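Local coordinates for proteinase K (Serratia sp., PDB 2B6N), which probably hydrolyses peptide bonds in proteins as a calcium-binding serine endopeptidase of the subtilase (S8) family, this chain being its protease domain, at residues A[36-41]-A[125-130]; A[57-62]-A[94-99]; A[73-78]-A[204-209]; A[153-158]-A[173-178]; A[197-202]-A[228-233]. All coordinates share one frame; numbering follows the deposited sequence.

Contact 1: residues A[36-41]-A[125-130]; sequences FVIDTG and AVANMS
Phe36 to Asp39 and Ala125 to Met129 form a parallel strand pair in the middle of the subtilase sheet, and the pair ends at Asp39, predicted to belong to the charge-relay system. Their segment axes diverge by 18°. Three backbone bonds alternate across the pair: Phe36 N to Val126 O (2.7 Å), Asn128 N to Phe36 O (2.8 Å) and Ile38 N to Asn128 O (3.0 Å). Beyond them the strands part, and a water takes the gap, 2.8 Å from Ile38 O and 2.7 Å from Asp39 OD2, while accepting from Ser130 N (2.9 Å). With more acceptors around it than it has protons, its donations cannot all be fixed. Asp39 OD1 is bonded to His72 ND1 and Ser130 OG to Ser224 O, so the strand end at Asp39 and the residue just after strand 125-129 are tied to His72 and to the backbone of Ser224. On the sheet face of Phe36, Ile38, Ala127 and Met129 the contacts are apolar. Phe36 CG stands beside its backbone N (chi1 -67°), which places the ring so that its CE1 edge meets Ala125 CB in the ring plane (3.9 Å). Further on, Ile38 CD1 passes slantwise against Met129 CG (3.8 Å). Helix 107-120 packs on this face through Phe36 and Met129, and helix 72-81 on the other through Asp39 and Asn128; strands 92-97 and 152-156 flank the pair in the sheet.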
# COMPACT_ATOMS: atom_id res chain seq x y z
N PHE A 36 0.07 -9.13 -0.95
CA PHE A 36 -1.21 -9.49 -0.34
C PHE A 36 -2.00 -8.21 -0.01
O PHE A 36 -1.54 -7.34 0.73
CB PHE A 36 -0.95 -10.33 0.91
CG PHE A 36 -0.37 -11.68 0.60
CD1 PHE A 36 1.02 -11.88 0.57
CD2 PHE A 36 -1.20 -12.75 0.31
CE1 PHE A 36 1.57 -13.14 0.25
CE2 PHE A 36 -0.67 -14.02 0.00
CZ PHE A 36 0.71 -14.22 -0.03
N VAL A 37 -3.20 -8.09 -0.59
CA VAL A 37 -3.98 -6.88 -0.43
C VAL A 37 -5.11 -7.17 0.56
O VAL A 37 -6.08 -7.85 0.21
CB VAL A 37 -4.53 -6.40 -1.79
CG1 VAL A 37 -5.35 -5.11 -1.61
CG2 VAL A 37 -3.37 -6.18 -2.77
N ILE A 38 -4.93 -6.71 1.79
CA ILE A 38 -5.90 -6.98 2.86
C ILE A 38 -6.89 -5.82 2.88
O ILE A 38 -6.55 -4.73 3.30
CB ILE A 38 -5.19 -7.12 4.25
CG1 ILE A 38 -4.09 -8.19 4.17
CG2 ILE A 38 -6.24 -7.42 5.37
CD1 ILE A 38 -3.14 -8.26 5.40
N ASP A 39 -8.11 -6.05 2.37
CA ASP A 39 -8.95 -4.93 1.97
C ASP A 39 -10.35 -5.45 1.64
O ASP A 39 -10.81 -6.47 2.20
CB ASP A 39 -8.29 -4.23 0.74
CG ASP A 39 -8.57 -2.75 0.68
OD1 ASP A 39 -9.77 -2.36 0.50
OD2 ASP A 39 -7.59 -1.96 0.77
N THR A 40 -11.04 -4.76 0.73
CA THR A 40 -12.42 -5.10 0.37
C THR A 40 -12.52 -6.22 -0.66
O THR A 40 -13.61 -6.56 -1.11
CB THR A 40 -13.20 -3.88 -0.19
OG1 THR A 40 -12.58 -3.44 -1.41
CG2 THR A 40 -13.25 -2.73 0.82
N GLY A 41 -11.37 -6.80 -1.03
CA GLY A 41 -11.29 -7.80 -2.09
C GLY A 41 -10.65 -7.17 -3.32
O GLY A 41 -10.31 -5.99 -3.29
N ALA A 125 7.45 -11.63 -0.07
CA ALA A 125 6.06 -11.24 0.13
C ALA A 125 5.94 -9.88 0.79
O ALA A 125 6.72 -9.55 1.67
CB ALA A 125 5.31 -12.30 1.00
N VAL A 126 4.95 -9.11 0.35
CA VAL A 126 4.59 -7.86 1.01
C VAL A 126 3.08 -7.90 1.24
O VAL A 126 2.34 -8.48 0.44
CB VAL A 126 5.00 -6.61 0.18
CG1 VAL A 126 4.27 -6.53 -1.16
CG2 VAL A 126 4.75 -5.31 0.95
N ALA A 127 2.62 -7.30 2.33
CA ALA A 127 1.18 -7.20 2.60
C ALA A 127 0.84 -5.73 2.76
O ALA A 127 1.59 -5.00 3.40
CB ALA A 127 0.78 -8.00 3.84
N ASN A 128 -0.29 -5.32 2.19
CA ASN A 128 -0.76 -3.94 2.33
C ASN A 128 -2.05 -3.90 3.12
O ASN A 128 -2.98 -4.66 2.83
CB ASN A 128 -1.02 -3.34 0.95
CG ASN A 128 -1.45 -1.88 1.02
OD1 ASN A 128 -2.66 -1.55 1.04
ND2 ASN A 128 -0.46 -1.01 1.12
N MET A 129 -2.11 -2.99 4.11
CA MET A 129 -3.32 -2.76 4.88
C MET A 129 -3.77 -1.31 4.78
O MET A 129 -3.38 -0.48 5.62
CB MET A 129 -3.09 -3.14 6.35
CG MET A 129 -2.76 -4.62 6.54
SD MET A 129 -2.66 -5.04 8.31
CE MET A 129 -4.37 -4.94 8.80
N SER A 130 -4.58 -1.00 3.77
CA SER A 130 -5.23 0.31 3.63
C SER A 130 -6.54 0.36 4.43
O SER A 130 -7.63 0.43 3.86
CB SER A 130 -5.47 0.63 2.15
OG SER A 130 -4.22 0.90 1.50
O HOH W 1 -5.16 -2.90 1.63

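Contact 2: residues A[57-62]-A[94-99]; sequences YDFIDN and VGVRVL
Arg97 presents its guanidinium to segment 57-62 by one face and by its edge. Over the face lies Ile60 CB, 3.7 Å above the plane and offset toward the rim; at the edge come the carboxylates of Asp58 and Asp61 and a water shared by Arg97 NH2 and Asp61 OD1. The Phe59 ring has Tyr57 CD2 over the centre of one face, with Val96 CG1 at its edge, 4.2 Å from Phe59 CE1. A single nitrogen, Arg97 NH1, carries both salt bridges: one to the syn lone pair of Asp58 OD2 (2.9 Å), in the guanidinium plane, and a weak, bent one to Asp61 OD2 (3.2 Å). Asp58 CG sits anti to its backbone N (chi1 -180°), which lays its side chain alongside the extended arginine, pointing the same way, yet its carboxylate plane is turned 76° from the guanidinium. Strands 53-58 and 92-97 are the parallel strands of a beta-alpha-beta unit whose connection contains helix 72-81; they are joined here by Arg97 N to Tyr57 O (2.9 Å) and Phe59 N to Arg97 O (2.8 Å). Asp58 OD1 accepts from Ile60 N (an Asx turn) and from Asp61 N, together an Asx motif that holds the carboxylate in place and folds Asp61 back toward the arginine. Past the strand ends Ile60 CD1 rests on Val98 O (3.5 Å). Arg97 NE has a weak further bond to Thr40 O.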
# COMPACT_ATOMS: atom_id res chain seq x y z
N TYR A 57 -8.28 -15.39 0.44
CA TYR A 57 -9.40 -15.85 1.25
C TYR A 57 -10.34 -14.70 1.51
O TYR A 57 -9.90 -13.54 1.56
CB TYR A 57 -8.96 -16.45 2.61
CG TYR A 57 -10.06 -17.33 3.17
CD1 TYR A 57 -10.24 -18.61 2.67
CD2 TYR A 57 -10.95 -16.86 4.14
CE1 TYR A 57 -11.24 -19.43 3.13
CE2 TYR A 57 -11.98 -17.69 4.63
CZ TYR A 57 -12.12 -18.97 4.10
OH TYR A 57 -13.13 -19.82 4.52
N ASP A 58 -11.62 -15.02 1.66
CA ASP A 58 -12.65 -14.04 1.97
C ASP A 58 -13.18 -14.27 3.39
O ASP A 58 -13.94 -15.20 3.61
CB ASP A 58 -13.75 -14.10 0.89
CG ASP A 58 -14.88 -13.10 1.12
OD1 ASP A 58 -15.00 -12.54 2.23
OD2 ASP A 58 -15.66 -12.87 0.17
N PHE A 59 -12.75 -13.43 4.33
CA PHE A 59 -13.22 -13.50 5.72
C PHE A 59 -14.56 -12.81 5.98
O PHE A 59 -15.10 -12.91 7.09
CB PHE A 59 -12.12 -13.02 6.69
CG PHE A 59 -10.94 -13.95 6.73
CD1 PHE A 59 -9.78 -13.66 6.00
CD2 PHE A 59 -11.01 -15.16 7.44
CE1 PHE A 59 -8.69 -14.54 6.02
CE2 PHE A 59 -9.94 -16.04 7.47
CZ PHE A 59 -8.77 -15.73 6.75
N ILE A 60 -15.12 -12.15 4.98
CA ILE A 60 -16.50 -11.65 5.10
C ILE A 60 -17.49 -12.80 4.82
O ILE A 60 -18.37 -13.08 5.64
CB ILE A 60 -16.76 -10.47 4.15
CG1 ILE A 60 -15.80 -9.32 4.48
CG2 ILE A 60 -18.24 -10.01 4.22
CD1 ILE A 60 -16.00 -8.69 5.88
N ASP A 61 -17.32 -13.46 3.67
CA ASP A 61 -18.22 -14.55 3.25
C ASP A 61 -17.80 -15.94 3.73
O ASP A 61 -18.58 -16.90 3.62
CB ASP A 61 -18.38 -14.57 1.72
CG ASP A 61 -19.11 -13.35 1.19
OD1 ASP A 61 -19.81 -12.66 1.96
OD2 ASP A 61 -18.97 -13.09 -0.02
N ASN A 62 -16.59 -16.03 4.26
CA ASN A 62 -15.99 -17.30 4.66
C ASN A 62 -15.85 -18.32 3.52
O ASN A 62 -16.37 -19.46 3.58
CB ASN A 62 -16.73 -17.91 5.87
CG ASN A 62 -15.96 -19.04 6.51
OD1 ASN A 62 -14.73 -19.11 6.41
ND2 ASN A 62 -16.68 -19.95 7.16
N VAL A 94 -2.57 -10.98 -4.51
CA VAL A 94 -3.49 -11.89 -3.81
C VAL A 94 -4.46 -11.10 -2.93
O VAL A 94 -4.07 -10.39 -2.00
CB VAL A 94 -2.72 -12.96 -2.97
CG1 VAL A 94 -3.74 -13.85 -2.19
CG2 VAL A 94 -1.85 -13.81 -3.84
N GLY A 95 -5.75 -11.24 -3.23
CA GLY A 95 -6.78 -10.59 -2.44
C GLY A 95 -7.11 -11.32 -1.15
O GLY A 95 -7.37 -12.54 -1.15
N VAL A 96 -7.06 -10.58 -0.05
CA VAL A 96 -7.47 -11.09 1.27
C VAL A 96 -8.59 -10.18 1.73
O VAL A 96 -8.35 -9.05 2.14
CB VAL A 96 -6.28 -11.13 2.27
CG1 VAL A 96 -6.71 -11.77 3.59
CG2 VAL A 96 -5.15 -11.95 1.66
N ARG A 97 -9.83 -10.65 1.59
CA ARG A 97 -10.99 -9.79 1.85
C ARG A 97 -11.40 -9.79 3.32
O ARG A 97 -11.88 -10.82 3.87
CB ARG A 97 -12.16 -10.13 0.90
CG ARG A 97 -13.44 -9.35 1.21
CD ARG A 97 -14.52 -9.61 0.16
NE ARG A 97 -15.70 -8.75 0.34
CZ ARG A 97 -16.95 -9.17 0.51
NH1 ARG A 97 -17.26 -10.47 0.52
NH2 ARG A 97 -17.92 -8.28 0.67
N VAL A 98 -11.23 -8.63 3.96
CA VAL A 98 -11.57 -8.49 5.38
C VAL A 98 -12.56 -7.34 5.60
O VAL A 98 -12.98 -7.07 6.74
CB VAL A 98 -10.33 -8.31 6.28
CG1 VAL A 98 -9.38 -9.49 6.12
CG2 VAL A 98 -9.59 -6.98 5.99
N LEU A 99 -12.92 -6.67 4.50
CA LEU A 99 -13.83 -5.53 4.57
C LEU A 99 -14.99 -5.81 3.65
O LEU A 99 -14.78 -6.36 2.56
CB LEU A 99 -13.11 -4.23 4.14
CG LEU A 99 -11.88 -3.81 4.95
CD1 LEU A 99 -11.36 -2.47 4.45
CD2 LEU A 99 -12.22 -3.76 6.44
O HOH W 2 -20.35 -9.95 0.87

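Contact 3: residues A[73-78]-A[204-209]; sequences GTHVAG and SSITSS. With SO4 (sulfate ion), chain D.
His75 holds CG anti to its backbone N (chi1 -168°), which swings the imidazole out from the helix and turns one face to Ser208 CB, while Ser208 OG turns back to the helix backbone. Ser209 sets OG between its N and carbonyl carbon (chi1 37°), aimed at the same helical turn. The contact thus joins helix 72-81, which in subtilases carries the charge-relay histidine near its start, to the first strand of the hairpin 206-209/217-220. Ser208 CB makes a CH-pi contact 3.4 Å from the His75 ring centroid, only 8° off the normal. Two hydroxyls then grip consecutive carbonyls: Ser208 OG donates to His75 O (2.8 Å) in the carbonyl plane on a lone pair, and Ser209 OG donates to Thr74 O (2.8 Å) from above the Thr74 carbonyl plane. Thr74 O also accepts from Gly78 N, on the opposite face of its plane, so the helical bond is kept. Gly78 has no side chain, and Ser209 OG can lie 3.3 Å from Gly78 CA. At the ring edge, His75 NE2 has a weak bond to Ile206 O (3.0 Å); its stronger acceptor is Asn218 O on the second hairpin strand. At the far end Ser204 OG bonds to a sulfate, probably from the crystallisation liquor. At the helix backbone, His75 CA lies 3.1 Å from Ser209 O, a CA-H...O contact.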
# COMPACT_ATOMS: atom_id res chain seq x y z
N GLY A 73 -10.43 -2.05 -2.59
CA GLY A 73 -9.33 -3.00 -2.73
C GLY A 73 -8.77 -3.12 -4.13
O GLY A 73 -7.58 -3.35 -4.30
N THR A 74 -9.64 -3.02 -5.13
CA THR A 74 -9.22 -3.03 -6.52
C THR A 74 -8.32 -1.81 -6.86
O THR A 74 -7.37 -1.92 -7.62
CB THR A 74 -10.46 -3.06 -7.43
OG1 THR A 74 -11.20 -4.26 -7.16
CG2 THR A 74 -10.05 -3.06 -8.93
N HIS A 75 -8.67 -0.67 -6.28
CA HIS A 75 -7.94 0.58 -6.52
C HIS A 75 -6.57 0.45 -5.86
O HIS A 75 -5.55 0.71 -6.48
CB HIS A 75 -8.75 1.74 -5.94
CG HIS A 75 -8.27 3.09 -6.36
ND1 HIS A 75 -7.28 3.77 -5.69
CD2 HIS A 75 -8.67 3.90 -7.36
CE1 HIS A 75 -7.07 4.93 -6.28
NE2 HIS A 75 -7.90 5.04 -7.30
N VAL A 76 -6.58 -0.02 -4.62
CA VAL A 76 -5.33 -0.21 -3.86
C VAL A 76 -4.43 -1.19 -4.59
O VAL A 76 -3.25 -0.92 -4.81
CB VAL A 76 -5.63 -0.65 -2.40
CG1 VAL A 76 -4.36 -1.10 -1.67
CG2 VAL A 76 -6.29 0.50 -1.63
N ALA A 77 -5.01 -2.32 -5.03
CA ALA A 77 -4.27 -3.35 -5.76
C ALA A 77 -3.69 -2.82 -7.08
O ALA A 77 -2.55 -3.14 -7.43
CB ALA A 77 -5.17 -4.57 -6.01
N GLY A 78 -4.45 -2.00 -7.80
CA GLY A 78 -3.92 -1.44 -9.06
C GLY A 78 -2.73 -0.50 -8.82
O GLY A 78 -1.82 -0.43 -9.62
N SER A 204 -3.20 12.00 -2.35
CA SER A 204 -4.33 12.84 -2.81
C SER A 204 -4.57 12.68 -4.32
O SER A 204 -3.63 12.77 -5.11
CB SER A 204 -4.09 14.31 -2.46
OG SER A 204 -4.14 14.57 -1.05
N SER A 205 -5.83 12.43 -4.70
CA SER A 205 -6.27 12.33 -6.12
C SER A 205 -5.44 11.34 -6.93
O SER A 205 -4.76 11.69 -7.89
CB SER A 205 -6.30 13.71 -6.81
OG SER A 205 -7.24 14.57 -6.18
N ILE A 206 -5.46 10.08 -6.47
CA ILE A 206 -4.70 8.99 -7.08
C ILE A 206 -5.62 8.20 -8.00
O ILE A 206 -6.69 7.74 -7.58
CB ILE A 206 -4.14 8.02 -5.98
CG1 ILE A 206 -3.16 8.77 -5.04
CG2 ILE A 206 -3.51 6.75 -6.62
CD1 ILE A 206 -1.97 9.46 -5.77
N THR A 207 -5.21 8.04 -9.26
CA THR A 207 -5.99 7.26 -10.21
C THR A 207 -5.51 5.81 -10.27
O THR A 207 -4.28 5.54 -10.28
CB THR A 207 -5.95 7.86 -11.63
OG1 THR A 207 -6.33 9.25 -11.56
CG2 THR A 207 -6.92 7.10 -12.55
N SER A 208 -6.46 4.89 -10.32
CA SER A 208 -6.16 3.45 -10.36
C SER A 208 -7.40 2.69 -10.84
O SER A 208 -8.40 3.30 -11.21
CB SER A 208 -5.72 2.94 -8.98
OG SER A 208 -5.18 1.64 -9.05
N SER A 209 -7.33 1.36 -10.83
CA SER A 209 -8.41 0.49 -11.25
C SER A 209 -9.60 0.57 -10.28
O SER A 209 -9.46 1.00 -9.14
CB SER A 209 -7.88 -0.95 -11.34
OG SER A 209 -6.96 -1.16 -10.29
S SO4 D . -5.85 17.74 0.10
O1 SO4 D . -6.04 18.80 -0.88
O2 SO4 D . -6.99 17.67 1.02
O3 SO4 D . -4.66 18.04 0.91
O4 SO4 D . -5.78 16.47 -0.62

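Contact 4: residues A[153-158]-A[173-178]; sequences FVVAAG and ADAITV
Val154 and Val178 mark the dense side of this strand pair, Val154 CG1 meeting Val178 CG2 at 3.6 Å, whereas the beginning of segment 173-178, at Asp174, is exposed and held partly through water. The dense part is tied by four backbone bonds: Ile176 N to Phe153 O (2.9 Å), Val155 N to Ile176 O (2.8 Å), Val178 N to Val155 O (2.9 Å) and Ala157 N to Val178 O (3.0 Å). The last departs from the pattern, its donor lying 39° out of the carbonyl plane, as the chain turns off the sheet at Ala157. On the opposite face Val155 has CG2 between its backbone N and carbonyl carbon (chi1 -45°), which directs that methyl to Thr177 OG1 (3.5 Å) and Ala175 CB (3.9 Å). Thr177 OG1 has its polar partner in Ala170 O, leaving its methyl CG2 to pack on Ala157 CB (3.8 Å). At the loose end the side chain of Asp174 leads away from strand 152-156; here a water donates to both Phe153 O and Asp174 O, spanning the place where the two segments separate. Helix 223-240 packs on the face of Val154 and Val178 through Val230. Parallel neighbours with a 28° twist between their segments, 152-156 and 176-181 belong to the central sheet of the subtilase fold. Ala156 lies against Ser224, the predicted charge-relay serine, and the loop that follows Gly158 probably supplies the oxyanion-hole asparagine, as in other subtilases.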
# COMPACT_ATOMS: atom_id res chain seq x y z
N PHE A 153 5.00 -5.75 6.13
CA PHE A 153 3.67 -5.11 6.20
C PHE A 153 3.74 -3.60 6.04
O PHE A 153 4.52 -2.92 6.70
CB PHE A 153 2.96 -5.45 7.52
CG PHE A 153 2.15 -6.68 7.45
CD1 PHE A 153 2.74 -7.91 7.29
CD2 PHE A 153 0.77 -6.60 7.55
CE1 PHE A 153 1.98 -9.05 7.22
CE2 PHE A 153 -0.01 -7.74 7.49
CZ PHE A 153 0.60 -8.97 7.32
N VAL A 154 2.86 -3.09 5.17
CA VAL A 154 2.80 -1.67 4.85
C VAL A 154 1.34 -1.26 5.10
O VAL A 154 0.42 -1.92 4.62
CB VAL A 154 3.17 -1.40 3.37
CG1 VAL A 154 3.13 0.12 3.08
CG2 VAL A 154 4.57 -1.97 3.04
N VAL A 155 1.14 -0.18 5.86
CA VAL A 155 -0.20 0.21 6.34
C VAL A 155 -0.44 1.71 6.22
O VAL A 155 0.50 2.51 6.29
CB VAL A 155 -0.49 -0.28 7.81
CG1 VAL A 155 -0.07 -1.73 8.00
CG2 VAL A 155 0.20 0.62 8.88
N ALA A 156 -1.71 2.08 6.06
CA ALA A 156 -2.10 3.49 5.97
C ALA A 156 -2.02 4.14 7.35
O ALA A 156 -2.38 3.50 8.37
CB ALA A 156 -3.50 3.62 5.40
N ALA A 157 -1.54 5.38 7.40
CA ALA A 157 -1.47 6.13 8.67
C ALA A 157 -2.87 6.52 9.18
O ALA A 157 -3.08 6.62 10.38
CB ALA A 157 -0.59 7.37 8.53
N GLY A 158 -3.81 6.70 8.26
CA GLY A 158 -5.17 7.11 8.60
C GLY A 158 -5.47 8.54 8.15
O GLY A 158 -4.57 9.35 7.94
N ALA A 173 4.48 -1.38 15.96
CA ALA A 173 5.93 -1.11 15.89
C ALA A 173 6.58 -1.52 14.57
O ALA A 173 7.39 -0.78 14.00
CB ALA A 173 6.65 -1.80 17.03
N ASP A 174 6.24 -2.71 14.09
CA ASP A 174 6.94 -3.25 12.94
C ASP A 174 6.20 -3.08 11.62
O ASP A 174 6.66 -3.58 10.59
CB ASP A 174 7.36 -4.70 13.19
CG ASP A 174 8.48 -4.80 14.20
OD1 ASP A 174 9.26 -3.83 14.34
OD2 ASP A 174 8.57 -5.82 14.88
N ALA A 175 5.07 -2.38 11.65
CA ALA A 175 4.39 -1.94 10.43
C ALA A 175 5.19 -0.80 9.82
O ALA A 175 5.80 -0.01 10.55
CB ALA A 175 2.96 -1.49 10.73
N ILE A 176 5.20 -0.73 8.48
CA ILE A 176 5.68 0.48 7.78
C ILE A 176 4.43 1.34 7.61
O ILE A 176 3.49 0.96 6.90
CB ILE A 176 6.30 0.17 6.41
CG1 ILE A 176 7.56 -0.70 6.57
CG2 ILE A 176 6.68 1.46 5.66
CD1 ILE A 176 7.90 -1.48 5.31
N THR A 177 4.42 2.49 8.29
CA THR A 177 3.21 3.34 8.36
C THR A 177 3.37 4.54 7.44
O THR A 177 4.37 5.25 7.52
CB THR A 177 2.91 3.74 9.83
OG1 THR A 177 2.65 2.53 10.58
CG2 THR A 177 1.69 4.70 9.95
N VAL A 178 2.38 4.75 6.57
CA VAL A 178 2.54 5.64 5.41
C VAL A 178 1.58 6.82 5.49
O VAL A 178 0.36 6.64 5.52
CB VAL A 178 2.33 4.83 4.08
CG1 VAL A 178 2.60 5.71 2.85
CG2 VAL A 178 3.21 3.57 4.07
O HOH W 3 6.73 -4.28 7.94

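Contact 5: residues A[197-202]-A[228-233]; sequences LDIYAP and PHVAGV
Ile199, Ala201 and Val230 make the apolar part. Val230 CG2 reaches between the two strand residues, 3.8 Å from Ile199 CG2 and 3.8 Å from Ala201 CB. Ile199 keeps CG1 anti to its backbone N (chi1 -162°), which leaves CG2 as the branch that meets the valine; the two side chains run antiparallel alongside one another. Ala201 CB also approaches His229 CB at 4.1 Å. The axes of strand 199-202, at the edge of the parallel sheet, and of the helix 223-240 segment come within 8.2 Å, at 105°. This is the helix that carries Ser224, the predicted charge-relay serine, at its start, as in other subtilases, and the contact seats its second turn against the sheet. The ring interaction is a CH-pi contact: Pro202 CB stands 4.2 Å from the His229 ring centroid, 18° off the normal, over one face but offset toward the rim. Polar groups approach without bonding across the segments. Pro202 O is 3.2 Å from His229 ND1, but the angle is poor, and ND1 is hydrogen-bonded instead to Met225 O in the preceding turn of the helix, which fixes the rotation of the ring. Within the helix, Gly232 N bonds to Pro228 O. Pro202 also packs against helix 8-13, whose Asp11 is a calcium ligand; the calcium ion is about 10 Å from the Pro202 side chain.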
# COMPACT_ATOMS: atom_id res chain seq x y z
N LEU A 197 4.65 7.36 11.95
CA LEU A 197 4.95 7.29 10.50
C LEU A 197 6.37 6.82 10.20
O LEU A 197 7.30 7.16 10.93
CB LEU A 197 4.75 8.64 9.83
CG LEU A 197 3.36 8.91 9.25
CD1 LEU A 197 2.36 8.94 10.38
CD2 LEU A 197 3.38 10.24 8.52
N ASP A 198 6.53 6.11 9.09
CA ASP A 198 7.84 5.75 8.56
C ASP A 198 8.22 6.54 7.31
O ASP A 198 9.41 6.80 7.07
CB ASP A 198 7.89 4.24 8.29
CG ASP A 198 7.78 3.44 9.56
OD1 ASP A 198 8.76 3.49 10.36
OD2 ASP A 198 6.73 2.84 9.82
N ILE A 199 7.21 6.93 6.53
CA ILE A 199 7.47 7.51 5.20
C ILE A 199 6.17 8.18 4.71
O ILE A 199 5.08 7.89 5.22
CB ILE A 199 7.94 6.40 4.20
CG1 ILE A 199 8.64 6.97 2.96
CG2 ILE A 199 6.77 5.44 3.84
CD1 ILE A 199 9.53 5.95 2.26
N TYR A 200 6.32 9.09 3.75
CA TYR A 200 5.20 9.73 3.07
C TYR A 200 5.18 9.25 1.61
O TYR A 200 6.23 8.93 1.03
CB TYR A 200 5.37 11.24 3.09
CG TYR A 200 4.76 11.96 4.28
CD1 TYR A 200 5.57 12.46 5.31
CD2 TYR A 200 3.38 12.16 4.36
CE1 TYR A 200 5.01 13.12 6.41
CE2 TYR A 200 2.82 12.83 5.45
CZ TYR A 200 3.64 13.32 6.46
OH TYR A 200 3.04 13.99 7.51
N ALA A 201 3.98 9.20 1.03
CA ALA A 201 3.81 8.79 -0.37
C ALA A 201 2.58 9.51 -0.94
O ALA A 201 1.70 9.94 -0.17
CB ALA A 201 3.64 7.26 -0.46
N PRO A 202 2.51 9.67 -2.28
CA PRO A 202 1.32 10.28 -2.91
C PRO A 202 0.02 9.63 -2.49
O PRO A 202 -0.14 8.40 -2.63
CB PRO A 202 1.57 10.05 -4.40
CG PRO A 202 3.07 10.15 -4.53
CD PRO A 202 3.53 9.34 -3.29
N PRO A 228 -0.30 1.69 -0.77
CA PRO A 228 0.09 0.81 -1.88
C PRO A 228 1.26 1.31 -2.75
O PRO A 228 1.94 0.50 -3.39
CB PRO A 228 -1.19 0.71 -2.73
CG PRO A 228 -1.97 1.91 -2.37
CD PRO A 228 -1.72 2.06 -0.88
N HIS A 229 1.49 2.62 -2.79
CA HIS A 229 2.71 3.09 -3.51
C HIS A 229 3.92 2.47 -2.81
O HIS A 229 4.85 1.97 -3.47
CB HIS A 229 2.83 4.63 -3.53
CG HIS A 229 1.86 5.32 -4.44
ND1 HIS A 229 0.57 5.62 -4.06
CD2 HIS A 229 2.02 5.84 -5.68
CE1 HIS A 229 -0.04 6.27 -5.05
NE2 HIS A 229 0.82 6.41 -6.05
N VAL A 230 3.92 2.52 -1.48
CA VAL A 230 5.03 1.98 -0.67
C VAL A 230 5.13 0.46 -0.77
O VAL A 230 6.23 -0.09 -0.91
CB VAL A 230 4.97 2.47 0.81
CG1 VAL A 230 6.16 1.92 1.65
CG2 VAL A 230 4.98 4.00 0.85
N ALA A 231 3.98 -0.22 -0.69
CA ALA A 231 3.94 -1.67 -0.89
C ALA A 231 4.51 -2.07 -2.25
O ALA A 231 5.26 -3.05 -2.36
CB ALA A 231 2.49 -2.19 -0.73
N GLY A 232 4.17 -1.29 -3.28
CA GLY A 232 4.67 -1.54 -4.63
C GLY A 232 6.18 -1.39 -4.71
O GLY A 232 6.84 -2.19 -5.36
N VAL A 233 6.73 -0.38 -4.03
CA VAL A 233 8.19 -0.18 -4.01
C VAL A 233 8.89 -1.28 -3.21
O VAL A 233 9.94 -1.77 -3.62
CB VAL A 233 8.57 1.25 -3.53
CG1 VAL A 233 10.10 1.40 -3.33
CG2 VAL A 233 8.07 2.30 -4.55

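In the fold
From the N terminus, contact 1 closes the first long loop, from 36-41 to 125-130, and contact 2 (57-62 with 94-99) lies wholly within it, tying the edge of the sheet while contact 1 ties its middle. Contact 3 starts between the segments of contact 2 and ends at 204-209, so it crosses both earlier contacts and anchors helix 72-81 to the hairpin. Within its span contact 4 closes a short loop, 153-158 to 173-178, adding the next strands of the sheet. Contact 5 opens after contact 4, crosses contact 3, and attaches the outermost strand of the parallel sheet, 199-202, to helix 223-240. Contacts 4 and 5 meet through Asp198 OD2 and Thr177 N.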